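Local coordinates for glycoside hydrolase family protein (Novosphingobium sp. PP1Y, PDB 6Q2F), which is an alpha-L-rhamnosidase of a glycoside hydrolase family and probably hydrolyses terminal alpha-L-rhamnosyl bonds in glycosides, at residues A[734-739]-A[791-796]. Numbering follows the deposited sequence.
Sequences VAYFYG and TIYLGG
Strands 734-737 and 791-794 run parallel, their axes 4.6 Å apart at closest and 29° from alignment, and four backbone hydrogen bonds link the segments 734-739 and 791-796. Ala-735 N donates to Thr-791 O, and Tyr-793 N to Ala-735 O. Phe-737 N then donates to Tyr-793 O, the most bent of the four, and Gly-795 N to Phe-737 O. Val-734, Tyr-736, Thr-791 and Tyr-793 share one face of the sheet. There the two tyrosines lie side by side and point the same way. CD2 of Tyr-793 sits over one face of the Tyr-736 ring, toward its rim, 3.6 Å from CE2 of Tyr-736. The ring planes meet at 46°. The Tyr-736 side chain leaves with CG opposite its backbone N (chi1 -174°), which carries the ring across to Gly-795, and its OH comes within 3.5 Å of Gly-795 CA. A CB on Gly-795 would run into this ring. Replacing Tyr-736 by an alanine would take away the ring, and a gap is likely to open beside Tyr-793 and Gly-795. Val-734 CG1 packs on Tyr-793 CB at 3.8 Å. On the other face, Phe-737 CB meets Ile-792 CG2 at 4.1 Å, and CD2 of its ring approaches Leu-794 CD2 obliquely. The two strands are neighbours in the parallel part of a mixed sheet, flanked by parallel strands 762-765 and 818-820. Tyr-764 packs edge-to-face with Tyr-736, and the Tyr-793 hydroxyl is hydrogen-bonded to Gln-866 NE2. Helix 868-874 touches Val-734, Thr-791 and Tyr-793, while Ile-765 lies against Ala-735, Phe-737 and Ile-792.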
loop_
_atom_site.group_PDB
_atom_site.type_symbol
_atom_site.label_atom_id
_atom_site.label_comp_id
_atom_site.label_asym_id
_atom_site.label_seq_id
_atom_site.Cartn_x
_atom_site.Cartn_y
_atom_site.Cartn_z
ATOM N N VAL A 734 -10.318 13.386 -15.293
ATOM C CA VAL A 734 -11.254 12.295 -15.047
ATOM C C VAL A 734 -11.263 11.994 -13.555
ATOM O O VAL A 734 -10.201 11.844 -12.939
ATOM C CB VAL A 734 -10.895 11.044 -15.875
ATOM C CG1 VAL A 734 -11.813 9.886 -15.518
ATOM C CG2 VAL A 734 -10.980 11.349 -17.380
ATOM N N ALA A 735 -12.457 11.957 -12.965
ATOM C CA ALA A 735 -12.630 11.429 -11.616
ATOM C C ALA A 735 -13.113 9.995 -11.780
ATOM O O ALA A 735 -14.242 9.760 -12.217
ATOM C CB ALA A 735 -13.626 12.266 -10.809
ATOM N N TYR A 736 -12.255 9.035 -11.454
ATOM C CA TYR A 736 -12.564 7.630 -11.695
ATOM C C TYR A 736 -13.236 7.078 -10.444
ATOM O O TYR A 736 -12.568 6.770 -9.449
ATOM C CB TYR A 736 -11.289 6.873 -12.042
ATOM C CG TYR A 736 -11.472 5.428 -12.448
ATOM C CD1 TYR A 736 -11.989 4.492 -11.554
ATOM C CD2 TYR A 736 -11.069 4.981 -13.706
ATOM C CE1 TYR A 736 -12.146 3.158 -11.913
ATOM C CE2 TYR A 736 -11.223 3.644 -14.072
ATOM C CZ TYR A 736 -11.762 2.735 -13.170
ATOM O OH TYR A 736 -11.929 1.415 -13.512
ATOM N N PHE A 737 -14.554 6.931 -10.491
ATOM C CA PHE A 737 -15.298 6.355 -9.379
ATOM C C PHE A 737 -15.206 4.844 -9.475
ATOM O O PHE A 737 -15.631 4.259 -10.479
ATOM C CB PHE A 737 -16.755 6.805 -9.408
ATOM C CG PHE A 737 -17.588 6.273 -8.262
ATOM C CD1 PHE A 737 -17.389 6.722 -6.971
ATOM C CD2 PHE A 737 -18.601 5.357 -8.495
ATOM C CE1 PHE A 737 -18.167 6.256 -5.934
ATOM C CE2 PHE A 737 -19.381 4.883 -7.466
ATOM C CZ PHE A 737 -19.160 5.327 -6.176
ATOM N N TYR A 738 -14.672 4.212 -8.427
ATOM C CA TYR A 738 -14.370 2.789 -8.457
ATOM C C TYR A 738 -15.349 1.957 -7.649
ATOM O O TYR A 738 -15.111 0.764 -7.435
ATOM C CB TYR A 738 -12.936 2.530 -7.982
ATOM C CG TYR A 738 -12.604 3.016 -6.580
ATOM C CD1 TYR A 738 -12.178 4.321 -6.361
ATOM C CD2 TYR A 738 -12.666 2.156 -5.489
ATOM C CE1 TYR A 738 -11.835 4.756 -5.102
ATOM C CE2 TYR A 738 -12.334 2.588 -4.216
ATOM C CZ TYR A 738 -11.916 3.887 -4.024
ATOM O OH TYR A 738 -11.571 4.333 -2.768
ATOM N N GLY A 739 -16.450 2.545 -7.218
ATOM C CA GLY A 739 -17.500 1.759 -6.603
ATOM C C GLY A 739 -17.483 1.781 -5.090
ATOM O O GLY A 739 -16.797 2.565 -4.426
ATOM N N THR A 791 -15.362 15.071 -16.030
ATOM C CA THR A 791 -16.338 13.991 -15.983
ATOM C C THR A 791 -16.021 13.038 -14.841
ATOM O O THR A 791 -14.886 12.970 -14.353
ATOM C CB THR A 791 -16.368 13.211 -17.297
ATOM O OG1 THR A 791 -17.428 12.255 -17.251
ATOM C CG2 THR A 791 -15.058 12.466 -17.474
ATOM N N ILE A 792 -17.049 12.312 -14.422
ATOM C CA ILE A 792 -16.925 11.151 -13.557
ATOM C C ILE A 792 -16.960 9.937 -14.460
ATOM O O ILE A 792 -17.790 9.862 -15.370
ATOM C CB ILE A 792 -18.072 11.088 -12.527
ATOM C CG1 ILE A 792 -17.899 12.161 -11.453
ATOM C CG2 ILE A 792 -18.152 9.701 -11.893
ATOM C CD1 ILE A 792 -19.132 12.355 -10.573
ATOM N N TYR A 793 -16.073 8.989 -14.219
ATOM C CA TYR A 793 -16.091 7.720 -14.932
ATOM C C TYR A 793 -16.547 6.620 -13.981
ATOM O O TYR A 793 -16.051 6.531 -12.858
ATOM C CB TYR A 793 -14.711 7.405 -15.502
ATOM C CG TYR A 793 -14.681 6.095 -16.222
ATOM C CD1 TYR A 793 -15.130 5.997 -17.531
ATOM C CD2 TYR A 793 -14.198 4.946 -15.598
ATOM C CE1 TYR A 793 -15.112 4.788 -18.208
ATOM C CE2 TYR A 793 -14.177 3.732 -16.267
ATOM C CZ TYR A 793 -14.644 3.655 -17.568
ATOM O OH TYR A 793 -14.641 2.453 -18.241
ATOM N N LEU A 794 -17.491 5.788 -14.427
ATOM C CA LEU A 794 -17.996 4.703 -13.581
ATOM C C LEU A 794 -17.163 3.465 -13.865
ATOM O O LEU A 794 -17.375 2.781 -14.866
ATOM C CB LEU A 794 -19.478 4.447 -13.823
ATOM C CG LEU A 794 -20.372 5.664 -13.588
ATOM C CD1 LEU A 794 -21.805 5.271 -13.796
ATOM C CD2 LEU A 794 -20.172 6.232 -12.187
ATOM N N GLY A 795 -16.214 3.176 -12.980
ATOM C CA GLY A 795 -15.356 2.019 -13.149
ATOM C C GLY A 795 -15.377 1.132 -11.924
ATOM O O GLY A 795 -16.334 1.181 -11.140
ATOM N N GLY A 796 -14.334 0.320 -11.753
ATOM C CA GLY A 796 -14.227 -0.491 -10.553
ATOM C C GLY A 796 -15.422 -1.407 -10.392
ATOM O O GLY A 796 -15.804 -2.132 -11.314
#